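Local atomic coordinates of extracellular solute-binding protein, family 5 (Chelativorans sp., PDB entry 6WM6), a protein that binds EDTA in the periplasm, probably as the solute-binding component of an ABC transporter that takes up aminopolycarboxylates. Residues 76-84 with 215-223; 176-184 with 498-507. One frame throughout, in Å; residues are numbered along the deposited sequence.

Contact 1 of 2, residues 76-84 with 215-223; sequences VTLPIVPSA and PAWSGGPYM
Ile80 is the bump that fills the hollow offered by residues 215-223. Ile80 CD1 fits into the corner between Pro215 and the face of the Trp217 indole; the Ile80 side chain crosses both at about a right angle. The fit against the proline is tight, with Ile80 CD1 only 3.4 Å from Pro215 CG. Over the indole face, Ile80 CD1 lies 4.1 Å from Trp217 CZ3. Pro215 CB sits on that same face, so proline and isoleucine cover it together. Val81 CG2 meets the indole at its edge, near the ring plane. Chi1 of Ile80 is 81°, which places CG1 between the backbone N and the carbonyl carbon and turns it to the indole. The other branch, Ile80 CG2, is anti to the carbonyl carbon and rests 3.4 Å from Tyr222 O.

Residues 218-220 form an ST turn. Ser218 OG accepts from Gly220 N and donates to Tyr222 O at 2.6 Å. The turn leads into the strand 222-228, an outermost strand of a four-stranded mixed sheet in this solute-binding fold. The contact thus packs the chain leaving helix 71-77 against the entry to that strand.

Gly219 and Gly220 leave room for the loop 79-82 to come close. A side chain on Gly219 would run into Pro82, and one on Gly220 into Pro79 O. Gly219 N gives Ile80 O a nearly straight bond of 2.8 Å (169° at the hydrogen). Tyr222 N reaches Pro79 O over a longer 3.3 Å. Pro79 CB then nestles against Tyr222 CB at 4.0 Å, while the tyrosine hydroxyl leads away to bond Leu249 N.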
ATOM      1  N   VAL A  76      -2.029  -4.874  12.863  1.00 17.56           N
ATOM      2  CA  VAL A  76      -2.410  -5.138  14.249  1.00 17.97           C
ATOM      3  C   VAL A  76      -3.917  -5.219  14.424  1.00 18.02           C
ATOM      4  O   VAL A  76      -4.404  -5.896  15.330  1.00 19.00           O
ATOM      5  CB  VAL A  76      -1.784  -4.066  15.156  1.00 18.82           C
ATOM      6  CG1 VAL A  76      -2.337  -4.143  16.551  1.00 24.98           C
ATOM      7  CG2 VAL A  76      -0.270  -4.220  15.171  1.00 20.72           C
ATOM      8  N   THR A  77      -4.694  -4.520  13.603  1.00 16.64           N
ATOM      9  CA  THR A  77      -6.150  -4.507  13.760  1.00 17.48           C
ATOM     10  C   THR A  77      -6.876  -5.430  12.792  1.00 17.12           C
ATOM     11  O   THR A  77      -8.064  -5.701  13.014  1.00 17.45           O
ATOM     12  CB  THR A  77      -6.758  -3.088  13.734  1.00 18.12           C
ATOM     13  OG1 THR A  77      -6.577  -2.436  12.468  1.00 18.15           O
ATOM     14  CG2 THR A  77      -6.158  -2.221  14.836  1.00 18.54           C
ATOM     15  N   LEU A  78      -6.212  -5.955  11.764  1.00 17.22           N
ATOM     16  CA  LEU A  78      -6.852  -6.978  10.930  1.00 16.50           C
ATOM     17  C   LEU A  78      -7.443  -8.134  11.729  1.00 16.19           C
ATOM     18  O   LEU A  78      -8.519  -8.632  11.334  1.00 17.94           O
ATOM     19  CB  LEU A  78      -5.904  -7.482   9.829  1.00 17.97           C
ATOM     20  CG  LEU A  78      -5.919  -6.672   8.547  1.00 18.99           C
ATOM     21  CD1 LEU A  78      -4.719  -7.066   7.698  1.00 18.39           C
ATOM     22  CD2 LEU A  78      -7.215  -6.823   7.761  1.00 22.70           C
ATOM     23  N   PRO A  79      -6.839  -8.591  12.830  1.00 16.19           N
ATOM     24  CA  PRO A  79      -7.437  -9.700  13.598  1.00 17.03           C
ATOM     25  C   PRO A  79      -8.700  -9.347  14.345  1.00 16.41           C
ATOM     26  O   PRO A  79      -9.368 -10.272  14.820  1.00 17.97           O
ATOM     27  CB  PRO A  79      -6.324 -10.102  14.573  1.00 18.24           C
ATOM     28  CG  PRO A  79      -5.058  -9.613  13.907  1.00 18.00           C
ATOM     29  CD  PRO A  79      -5.469  -8.305  13.263  1.00 17.39           C
ATOM     30  N   ILE A  80      -9.046  -8.065  14.475  1.00 16.83           N
ATOM     31  CA  ILE A  80     -10.223  -7.656  15.225  1.00 16.15           C
ATOM     32  C   ILE A  80     -11.294  -6.992  14.371  1.00 16.99           C
ATOM     33  O   ILE A  80     -12.451  -6.887  14.814  1.00 18.04           O
ATOM     34  CB  ILE A  80      -9.861  -6.769  16.433  1.00 19.73           C
ATOM     35  CG1 ILE A  80      -9.620  -5.329  16.021  1.00 22.12           C
ATOM     36  CG2 ILE A  80      -8.648  -7.328  17.163  1.00 19.70           C
ATOM     37  CD1 ILE A  80      -9.449  -4.380  17.201  1.00 21.09           C
ATOM     38  N   VAL A  81     -10.984  -6.525  13.175  1.00 18.22           N
ATOM     39  CA  VAL A  81     -11.910  -5.740  12.358  1.00 18.97           C
ATOM     40  C   VAL A  81     -12.459  -6.638  11.252  1.00 19.74           C
ATOM     41  O   VAL A  81     -11.666  -7.233  10.506  1.00 21.13           O
ATOM     42  CB  VAL A  81     -11.189  -4.525  11.761  1.00 20.29           C
ATOM     43  CG1 VAL A  81     -12.097  -3.816  10.755  1.00 24.37           C
ATOM     44  CG2 VAL A  81     -10.761  -3.566  12.836  1.00 23.40           C
ATOM     45  N   PRO A  82     -13.778  -6.762  11.103  1.00 16.95           N
ATOM     46  CA  PRO A  82     -14.316  -7.569   9.999  1.00 18.31           C
ATOM     47  C   PRO A  82     -14.330  -6.776   8.703  1.00 20.14           C
ATOM     48  O   PRO A  82     -14.457  -5.547   8.702  1.00 20.07           O
ATOM     49  CB  PRO A  82     -15.741  -7.907  10.466  1.00 23.43           C
ATOM     50  CG  PRO A  82     -16.080  -6.908  11.496  1.00 21.65           C
ATOM     51  CD  PRO A  82     -14.832  -6.264  12.006  1.00 17.82           C
ATOM     52  N   SER A  83     -14.182  -7.500   7.589  1.00 18.27           N
ATOM     53  CA  SER A  83     -14.043  -6.922   6.258  1.00 17.29           C
ATOM     54  C   SER A  83     -15.048  -7.579   5.322  1.00 17.13           C
ATOM     55  O   SER A  83     -15.216  -8.798   5.345  1.00 17.79           O
ATOM     56  CB  SER A  83     -12.629  -7.165   5.674  1.00 18.18           C
ATOM     57  OG  SER A  83     -11.613  -6.675   6.548  1.00 20.85           O
ATOM     58  N   ALA A  84     -15.676  -6.794   4.428  1.00 16.49           N
ATOM     59  CA  ALA A  84     -16.566  -7.393   3.438  1.00 16.20           C
ATOM     60  C   ALA A  84     -15.794  -8.261   2.450  1.00 16.65           C
ATOM     61  O   ALA A  84     -16.210  -9.394   2.160  1.00 16.69           O
ATOM     62  CB  ALA A  84     -17.373  -6.306   2.712  1.00 16.89           C
ATOM     63  N   PRO A 215      -8.827  -0.825  21.518  1.00 20.59           N
ATOM     64  CA  PRO A 215     -10.162  -1.409  21.316  1.00 20.56           C
ATOM     65  C   PRO A 215     -10.398  -2.556  22.285  1.00 19.77           C
ATOM     66  O   PRO A 215      -9.569  -3.463  22.392  1.00 24.11           O
ATOM     67  CB  PRO A 215     -10.131  -1.886  19.858  1.00 21.62           C
ATOM     68  CG  PRO A 215      -8.649  -2.000  19.521  1.00 21.74           C
ATOM     69  CD  PRO A 215      -7.964  -0.953  20.328  1.00 20.80           C
ATOM     70  N   ALA A 216     -11.546  -2.522  22.961  1.00 20.65           N
ATOM     71  CA  ALA A 216     -11.983  -3.603  23.834  1.00 23.97           C
ATOM     72  C   ALA A 216     -12.858  -4.615  23.105  1.00 28.26           C
ATOM     73  O   ALA A 216     -13.088  -5.712  23.622  1.00 34.74           O
ATOM     74  CB  ALA A 216     -12.748  -3.033  25.032  1.00 26.19           C
ATOM     75  N   TRP A 217     -13.294  -4.288  21.901  1.00 19.48           N
ATOM     76  CA  TRP A 217     -14.233  -5.066  21.107  1.00 18.95           C
ATOM     77  C   TRP A 217     -13.503  -5.789  19.982  1.00 18.21           C
ATOM     78  O   TRP A 217     -12.348  -5.513  19.665  1.00 18.56           O
ATOM     79  CB  TRP A 217     -15.272  -4.093  20.499  1.00 18.91           C
ATOM     80  CG  TRP A 217     -14.605  -2.915  19.833  1.00 19.41           C
ATOM     81  CD1 TRP A 217     -14.383  -1.687  20.396  1.00 20.46           C
ATOM     82  CD2 TRP A 217     -14.024  -2.868  18.529  1.00 19.24           C
ATOM     83  NE1 TRP A 217     -13.707  -0.884  19.517  1.00 20.61           N
ATOM     84  CE2 TRP A 217     -13.479  -1.572  18.357  1.00 19.20           C
ATOM     85  CE3 TRP A 217     -13.932  -3.779  17.473  1.00 18.70           C
ATOM     86  CZ2 TRP A 217     -12.833  -1.185  17.175  1.00 20.27           C
ATOM     87  CZ3 TRP A 217     -13.281  -3.380  16.292  1.00 19.80           C
ATOM     88  CH2 TRP A 217     -12.753  -2.098  16.168  1.00 20.47           C
ATOM     89  N   SER A 218     -14.219  -6.726  19.361  1.00 18.67           N
ATOM     90  CA  SER A 218     -13.706  -7.401  18.186  1.00 16.71           C
ATOM     91  C   SER A 218     -14.848  -7.977  17.372  1.00 17.33           C
ATOM     92  O   SER A 218     -15.871  -8.384  17.921  1.00 18.12           O
ATOM     93  CB  SER A 218     -12.776  -8.555  18.597  1.00 18.71           C
ATOM     94  OG  SER A 218     -12.405  -9.294  17.450  1.00 17.78           O
ATOM     95  N   GLY A 219     -14.655  -8.020  16.051  1.00 17.15           N
ATOM     96  CA  GLY A 219     -15.506  -8.783  15.159  1.00 16.34           C
ATOM     97  C   GLY A 219     -14.727  -9.840  14.404  1.00 17.13           C
ATOM     98  O   GLY A 219     -15.161 -10.315  13.340  1.00 17.59           O
ATOM     99  N   GLY A 220     -13.552 -10.191  14.937  1.00 15.89           N
ATOM    100  CA  GLY A 220     -12.641 -11.118  14.290  1.00 15.45           C
ATOM    101  C   GLY A 220     -12.216 -12.236  15.213  1.00 16.18           C
ATOM    102  O   GLY A 220     -12.764 -12.414  16.309  1.00 16.72           O
ATOM    103  N   PRO A 221     -11.189 -12.986  14.815  1.00 16.03           N
ATOM    104  CA  PRO A 221     -10.794 -14.175  15.590  1.00 15.77           C
ATOM    105  C   PRO A 221     -10.105 -13.854  16.900  1.00 16.27           C
ATOM    106  O   PRO A 221     -10.127 -14.700  17.800  1.00 17.49           O
ATOM    107  CB  PRO A 221      -9.862 -14.936  14.619  1.00 16.69           C
ATOM    108  CG  PRO A 221      -9.362 -13.866  13.680  1.00 16.13           C
ATOM    109  CD  PRO A 221     -10.546 -12.952  13.485  1.00 16.49           C
ATOM    110  N   TYR A 222      -9.508 -12.668  17.020  1.00 16.93           N
ATOM    111  CA  TYR A 222      -8.752 -12.273  18.202  1.00 16.66           C
ATOM    112  C   TYR A 222      -9.291 -10.955  18.755  1.00 17.56           C
ATOM    113  O   TYR A 222     -10.043 -10.245  18.079  1.00 18.52           O
ATOM    114  CB  TYR A 222      -7.243 -12.167  17.865  1.00 17.27           C
ATOM    115  CG  TYR A 222      -6.599 -13.530  17.628  1.00 16.55           C
ATOM    116  CD1 TYR A 222      -6.176 -14.306  18.680  1.00 17.04           C
ATOM    117  CD2 TYR A 222      -6.432 -14.018  16.347  1.00 16.97           C
ATOM    118  CE1 TYR A 222      -5.621 -15.541  18.483  1.00 17.14           C
ATOM    119  CE2 TYR A 222      -5.856 -15.257  16.125  1.00 17.23           C
ATOM    120  CZ  TYR A 222      -5.461 -16.014  17.202  1.00 16.88           C
ATOM    121  OH  TYR A 222      -4.908 -17.275  17.030  1.00 18.35           O
ATOM    122  N   MET A 223      -8.913 -10.647  19.989  1.00 17.95           N
ATOM    123  CA  MET A 223      -9.273  -9.383  20.617  1.00 17.45           C
ATOM    124  C   MET A 223      -8.133  -8.956  21.521  1.00 17.83           C
ATOM    125  O   MET A 223      -7.381  -9.793  22.001  1.00 18.84           O
ATOM    126  CB  MET A 223     -10.591  -9.525  21.387  1.00 20.18           C
ATOM    127  CG  MET A 223     -10.530 -10.432  22.609  1.00 20.76           C
ATOM    128  SD  MET A 223     -12.181 -10.862  23.214  1.00 23.40           S
ATOM    129  CE  MET A 223     -12.948  -9.267  23.429  1.00 32.99           C
TER

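Contact 2 of 2, residues 176-184 with 498-507; sequences FSEPFLGWQ and AAAASSIEES. With EDO (1,2-ethanediol), chain J.
Leu181 pushes its side chain into the bend between helices 489-499 and 504-521. Leu181 CB comes within 3.3 Å of Ala501 O. With CG anti to the backbone N (chi1 166°), the two methyls part beyond it. Leu181 CD1 lies 3.6 Å from Ser503 C. Leu181 CD2 lies 3.5 Å from Ser507 OG and also touches Ser507 CB. Leu181 N donates to Ala499 O at 2.9 Å, almost dead straight at 177°, which ties the loop backbone to the bend. Replacing Leu181 by alanine removes both methyls and is likely to open a gap beside Ser503 and Ser507.

Pro179 adds a smaller patch, with Pro179 CB 4.2 Å from Ala500 CB. Ser507 OG donates to Ala498 O at 2.7 Å from above the carbonyl plane. Ala501 N reaches the same oxygen from the opposite face, so two donors hold the bend. An ethanediol, probably from the crystallisation liquor, bonds Ala501 O through O1. Phe180 packs on Phe159 and Val469.

The loop follows strand 171-176 of the antiparallel sheet. The second helix starts with Ser503 as its N-cap, whose OG accepts from Glu506 N. In this solute-binding fold, the turn between helices 489-499 and 504-521, N-capped at the start of the second, receives the loop after strand 171-176.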
ATOM      1  N   PHE A 176     -26.154   3.557  -5.620  1.00 19.34           N
ATOM      2  CA  PHE A 176     -25.120   4.487  -6.046  1.00 19.84           C
ATOM      3  C   PHE A 176     -25.702   5.610  -6.897  1.00 22.61           C
ATOM      4  O   PHE A 176     -26.632   5.406  -7.680  1.00 25.05           O
ATOM      5  CB  PHE A 176     -24.054   3.737  -6.869  1.00 19.68           C
ATOM      6  CG  PHE A 176     -23.196   2.788  -6.063  1.00 19.65           C
ATOM      7  CD1 PHE A 176     -23.716   1.606  -5.561  1.00 19.10           C
ATOM      8  CD2 PHE A 176     -21.864   3.082  -5.834  1.00 19.78           C
ATOM      9  CE1 PHE A 176     -22.906   0.727  -4.833  1.00 18.10           C
ATOM     10  CE2 PHE A 176     -21.056   2.205  -5.120  1.00 20.18           C
ATOM     11  CZ  PHE A 176     -21.573   1.052  -4.613  1.00 19.29           C
ATOM     12  N   SER A 177     -25.127   6.798  -6.754  1.00 20.92           N
ATOM     13  CA  SER A 177     -25.547   7.931  -7.585  1.00 22.07           C
ATOM     14  C   SER A 177     -24.969   7.892  -8.992  1.00 22.48           C
ATOM     15  O   SER A 177     -25.497   8.575  -9.893  1.00 24.73           O
ATOM     16  CB  SER A 177     -25.155   9.246  -6.902  1.00 24.15           C
ATOM     17  OG  SER A 177     -23.759   9.289  -6.644  1.00 24.86           O
ATOM     18  N   GLU A 178     -23.899   7.142  -9.201  1.00 21.90           N
ATOM     19  CA  GLU A 178     -23.299   6.958 -10.514  1.00 22.51           C
ATOM     20  C   GLU A 178     -22.485   5.677 -10.488  1.00 21.31           C
ATOM     21  O   GLU A 178     -22.174   5.170  -9.406  1.00 22.22           O
ATOM     22  CB  GLU A 178     -22.418   8.155 -10.894  1.00 25.56           C
ATOM     23  CG  GLU A 178     -21.261   8.395  -9.956  1.00 26.66           C
ATOM     24  CD  GLU A 178     -20.471   9.635 -10.328  1.00 44.15           C
ATOM     25  OE1 GLU A 178     -19.595   9.541 -11.218  1.00 34.79           O
ATOM     26  OE2 GLU A 178     -20.737  10.706  -9.744  1.00 40.45           O
ATOM     27  N   PRO A 179     -22.136   5.136 -11.654  1.00 21.53           N
ATOM     28  CA  PRO A 179     -21.435   3.844 -11.683  1.00 19.30           C
ATOM     29  C   PRO A 179     -20.081   3.921 -10.990  1.00 22.02           C
ATOM     30  O   PRO A 179     -19.373   4.924 -11.053  1.00 22.49           O
ATOM     31  CB  PRO A 179     -21.263   3.556 -13.173  1.00 22.66           C
ATOM     32  CG  PRO A 179     -22.293   4.402 -13.863  1.00 27.50           C
ATOM     33  CD  PRO A 179     -22.456   5.626 -13.011  1.00 23.66           C
ATOM     34  N   PHE A 180     -19.696   2.815 -10.359  1.00 19.41           N
ATOM     35  CA  PHE A 180     -18.406   2.751  -9.667  1.00 18.89           C
ATOM     36  C   PHE A 180     -17.876   1.328  -9.716  1.00 18.78           C
ATOM     37  O   PHE A 180     -18.459   0.397  -9.134  1.00 19.01           O
ATOM     38  CB  PHE A 180     -18.519   3.259  -8.233  1.00 18.54           C
ATOM     39  CG  PHE A 180     -17.207   3.291  -7.493  1.00 19.95           C
ATOM     40  CD1 PHE A 180     -16.200   4.131  -7.901  1.00 25.81           C
ATOM     41  CD2 PHE A 180     -16.980   2.475  -6.419  1.00 19.45           C
ATOM     42  CE1 PHE A 180     -14.986   4.149  -7.239  1.00 32.27           C
ATOM     43  CE2 PHE A 180     -15.771   2.476  -5.752  1.00 19.19           C
ATOM     44  CZ  PHE A 180     -14.782   3.322  -6.153  1.00 21.00           C
ATOM     45  N   LEU A 181     -16.737   1.170 -10.377  1.00 17.92           N
ATOM     46  CA  LEU A 181     -16.096  -0.129 -10.540  1.00 17.94           C
ATOM     47  C   LEU A 181     -15.717  -0.771  -9.217  1.00 17.38           C
ATOM     48  O   LEU A 181     -15.929  -1.972  -9.013  1.00 18.48           O
ATOM     49  CB  LEU A 181     -14.830   0.078 -11.377  1.00 19.50           C
ATOM     50  CG  LEU A 181     -13.833  -1.062 -11.403  1.00 21.16           C
ATOM     51  CD1 LEU A 181     -14.405  -2.193 -12.175  1.00 22.82           C
ATOM     52  CD2 LEU A 181     -12.507  -0.588 -11.997  1.00 24.83           C
ATOM     53  N   GLY A 182     -15.144   0.005  -8.301  1.00 16.64           N
ATOM     54  CA  GLY A 182     -14.448  -0.563  -7.160  1.00 18.96           C
ATOM     55  C   GLY A 182     -15.312  -0.847  -5.949  1.00 16.65           C
ATOM     56  O   GLY A 182     -14.856  -0.731  -4.798  1.00 17.53           O
ATOM     57  N   TRP A 183     -16.559  -1.265  -6.153  1.00 16.95           N
ATOM     58  CA  TRP A 183     -17.456  -1.443  -5.019  1.00 17.16           C
ATOM     59  C   TRP A 183     -17.012  -2.560  -4.079  1.00 16.75           C
ATOM     60  O   TRP A 183     -17.315  -2.501  -2.881  1.00 17.21           O
ATOM     61  CB  TRP A 183     -18.886  -1.654  -5.512  1.00 17.09           C
ATOM     62  CG  TRP A 183     -19.115  -2.916  -6.288  1.00 17.01           C
ATOM     63  CD1 TRP A 183     -19.062  -3.069  -7.647  1.00 18.76           C
ATOM     64  CD2 TRP A 183     -19.473  -4.194  -5.754  1.00 17.22           C
ATOM     65  NE1 TRP A 183     -19.342  -4.371  -7.987  1.00 18.96           N
ATOM     66  CE2 TRP A 183     -19.603  -5.079  -6.842  1.00 18.01           C
ATOM     67  CE3 TRP A 183     -19.672  -4.678  -4.459  1.00 17.92           C
ATOM     68  CZ2 TRP A 183     -19.933  -6.425  -6.670  1.00 19.45           C
ATOM     69  CZ3 TRP A 183     -20.001  -6.013  -4.300  1.00 20.45           C
ATOM     70  CH2 TRP A 183     -20.133  -6.855  -5.391  1.00 19.80           C
ATOM     71  N   GLN A 184     -16.293  -3.579  -4.572  1.00 16.25           N
ATOM     72  CA  GLN A 184     -15.798  -4.620  -3.681  1.00 16.56           C
ATOM     73  C   GLN A 184     -14.697  -4.132  -2.746  1.00 15.83           C
ATOM     74  O   GLN A 184     -14.346  -4.846  -1.798  1.00 17.16           O
ATOM     75  CB  GLN A 184     -15.329  -5.831  -4.487  1.00 17.42           C
ATOM     76  CG  GLN A 184     -16.476  -6.529  -5.228  1.00 17.97           C
ATOM     77  CD  GLN A 184     -16.053  -7.775  -5.979  1.00 24.18           C
ATOM     78  OE1 GLN A 184     -14.882  -8.090  -6.089  1.00 28.61           O
ATOM     79  NE2 GLN A 184     -17.035  -8.524  -6.459  1.00 25.25           N
ATOM     80  N   ALA A 498     -12.522   5.536 -16.370  1.00 17.04           N
ATOM     81  CA  ALA A 498     -12.004   4.233 -15.998  1.00 15.69           C
ATOM     82  C   ALA A 498     -12.593   3.763 -14.670  1.00 16.94           C
ATOM     83  O   ALA A 498     -12.855   2.567 -14.481  1.00 17.15           O
ATOM     84  CB  ALA A 498     -10.476   4.296 -15.903  1.00 16.90           C
ATOM     85  N   ALA A 499     -12.820   4.684 -13.738  1.00 16.43           N
ATOM     86  CA  ALA A 499     -13.384   4.334 -12.439  1.00 16.83           C
ATOM     87  C   ALA A 499     -14.858   3.992 -12.518  1.00 18.06           C
ATOM     88  O   ALA A 499     -15.397   3.421 -11.564  1.00 19.07           O
ATOM     89  CB  ALA A 499     -13.144   5.481 -11.457  1.00 18.55           C
ATOM     90  N   ALA A 500     -15.517   4.314 -13.631  1.00 18.49           N
ATOM     91  CA  ALA A 500     -16.916   3.997 -13.868  1.00 19.83           C
ATOM     92  C   ALA A 500     -17.118   2.719 -14.663  1.00 20.09           C
ATOM     93  O   ALA A 500     -18.273   2.334 -14.903  1.00 21.92           O
ATOM     94  CB  ALA A 500     -17.595   5.157 -14.584  1.00 19.58           C
ATOM     95  N   ALA A 501     -16.042   2.050 -15.082  1.00 18.55           N
ATOM     96  CA  ALA A 501     -16.136   0.868 -15.924  1.00 18.92           C
ATOM     97  C   ALA A 501     -16.740  -0.301 -15.159  1.00 18.96           C
ATOM     98  O   ALA A 501     -16.802  -0.318 -13.932  1.00 19.13           O
ATOM     99  CB  ALA A 501     -14.741   0.497 -16.443  1.00 20.37           C
ATOM    100  N   SER A 502     -17.173  -1.321 -15.907  1.00 19.27           N
ATOM    101  CA  SER A 502     -17.843  -2.479 -15.319  1.00 19.59           C
ATOM    102  C   SER A 502     -16.919  -3.664 -15.073  1.00 19.98           C
ATOM    103  O   SER A 502     -17.368  -4.687 -14.542  1.00 20.98           O
ATOM    104  CB  SER A 502     -19.024  -2.917 -16.180  1.00 22.46           C
ATOM    105  OG  SER A 502     -18.630  -3.199 -17.496  1.00 24.48           O
ATOM    106  N   SER A 503     -15.646  -3.567 -15.447  1.00 17.67           N
ATOM    107  CA  SER A 503     -14.690  -4.613 -15.150  1.00 17.55           C
ATOM    108  C   SER A 503     -13.303  -3.996 -15.035  1.00 16.11           C
ATOM    109  O   SER A 503     -13.041  -2.925 -15.577  1.00 17.30           O
ATOM    110  CB  SER A 503     -14.631  -5.697 -16.238  1.00 19.19           C
ATOM    111  OG  SER A 503     -14.213  -5.195 -17.479  1.00 20.03           O
ATOM    112  N   ILE A 504     -12.415  -4.690 -14.332  1.00 17.04           N
ATOM    113  CA  ILE A 504     -11.030  -4.245 -14.222  1.00 17.17           C
ATOM    114  C   ILE A 504     -10.380  -4.181 -15.600  1.00 16.34           C
ATOM    115  O   ILE A 504      -9.567  -3.285 -15.870  1.00 15.66           O
ATOM    116  CB  ILE A 504     -10.252  -5.123 -13.235  1.00 19.88           C
ATOM    117  CG1 ILE A 504     -10.750  -4.913 -11.805  1.00 26.77           C
ATOM    118  CG2 ILE A 504      -8.759  -4.766 -13.260  1.00 25.07           C
ATOM    119  CD1 ILE A 504     -10.035  -5.766 -10.768  1.00 32.06           C
ATOM    120  N   GLU A 505     -10.750  -5.100 -16.496  1.00 16.54           N
ATOM    121  CA  GLU A 505     -10.164  -5.139 -17.821  1.00 16.61           C
ATOM    122  C   GLU A 505     -10.590  -3.948 -18.663  1.00 16.14           C
ATOM    123  O   GLU A 505      -9.756  -3.323 -19.325  1.00 16.68           O
ATOM    124  CB  GLU A 505     -10.587  -6.437 -18.533  1.00 18.38           C
ATOM    125  CG  GLU A 505     -10.148  -7.737 -17.872  1.00 19.14           C
ATOM    126  CD  GLU A 505     -11.151  -8.300 -16.896  1.00 22.48           C
ATOM    127  OE1 GLU A 505     -11.902  -7.540 -16.247  1.00 25.23           O
ATOM    128  OE2 GLU A 505     -11.219  -9.544 -16.732  1.00 24.09           O
ATOM    129  N   GLU A 506     -11.884  -3.634 -18.673  1.00 16.52           N
ATOM    130  CA  GLU A 506     -12.337  -2.448 -19.386  1.00 17.08           C
ATOM    131  C   GLU A 506     -11.713  -1.198 -18.777  1.00 15.68           C
ATOM    132  O   GLU A 506     -11.273  -0.296 -19.495  1.00 16.91           O
ATOM    133  CB  GLU A 506     -13.856  -2.342 -19.344  1.00 17.71           C
ATOM    134  CG  GLU A 506     -14.425  -1.108 -20.044  1.00 19.81           C
ATOM    135  CD  GLU A 506     -15.890  -0.835 -19.733  1.00 23.35           C
ATOM    136  OE1 GLU A 506     -16.452  -1.478 -18.816  1.00 23.94           O
ATOM    137  OE2 GLU A 506     -16.443   0.071 -20.390  1.00 26.47           O
ATOM    138  N   SER A 507     -11.661  -1.138 -17.443  1.00 16.14           N
ATOM    139  CA  SER A 507     -11.047  -0.005 -16.767  1.00 15.80           C
ATOM    140  C   SER A 507      -9.626   0.181 -17.246  1.00 16.11           C
ATOM    141  O   SER A 507      -9.189   1.307 -17.501  1.00 16.00           O
ATOM    142  CB  SER A 507     -11.092  -0.258 -15.278  1.00 15.60           C
ATOM    143  OG  SER A 507     -10.683   0.899 -14.552  1.00 16.93           O
TER
HETATM  144  C1  EDO J 609     -19.654  -0.984 -12.242  1.00 38.62           C
HETATM  145  O1  EDO J 609     -19.763   0.009 -13.278  1.00 33.14           O
HETATM  146  C2  EDO J 609     -20.900  -1.868 -12.207  1.00 39.61           C
HETATM  147  O2  EDO J 609     -20.909  -2.779 -13.327  1.00 29.85           O

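In the fold
The two contacts do not touch. Their centres are 29 Å apart, and their nearest atoms about 6 Å. Each centre lies about 20 Å from the centre of the chain. Along the sequence they cross: 176-184 falls between 76-84 and 215-223, and 498-507 follows 215-223. The chain also joins them in space: just after 176-184 it runs through Phe187, Met188 and Leu190, which hydrogen-bond to residues 82-84 of contact 1. Contact 1 is buried at the start of edge strand 222-228 of the four-stranded mixed sheet; contact 2 is partly buried and ties a loop to two helices. Each has an ethanediol nearby, about 4 Å from the Pro221 side chain in contact 1.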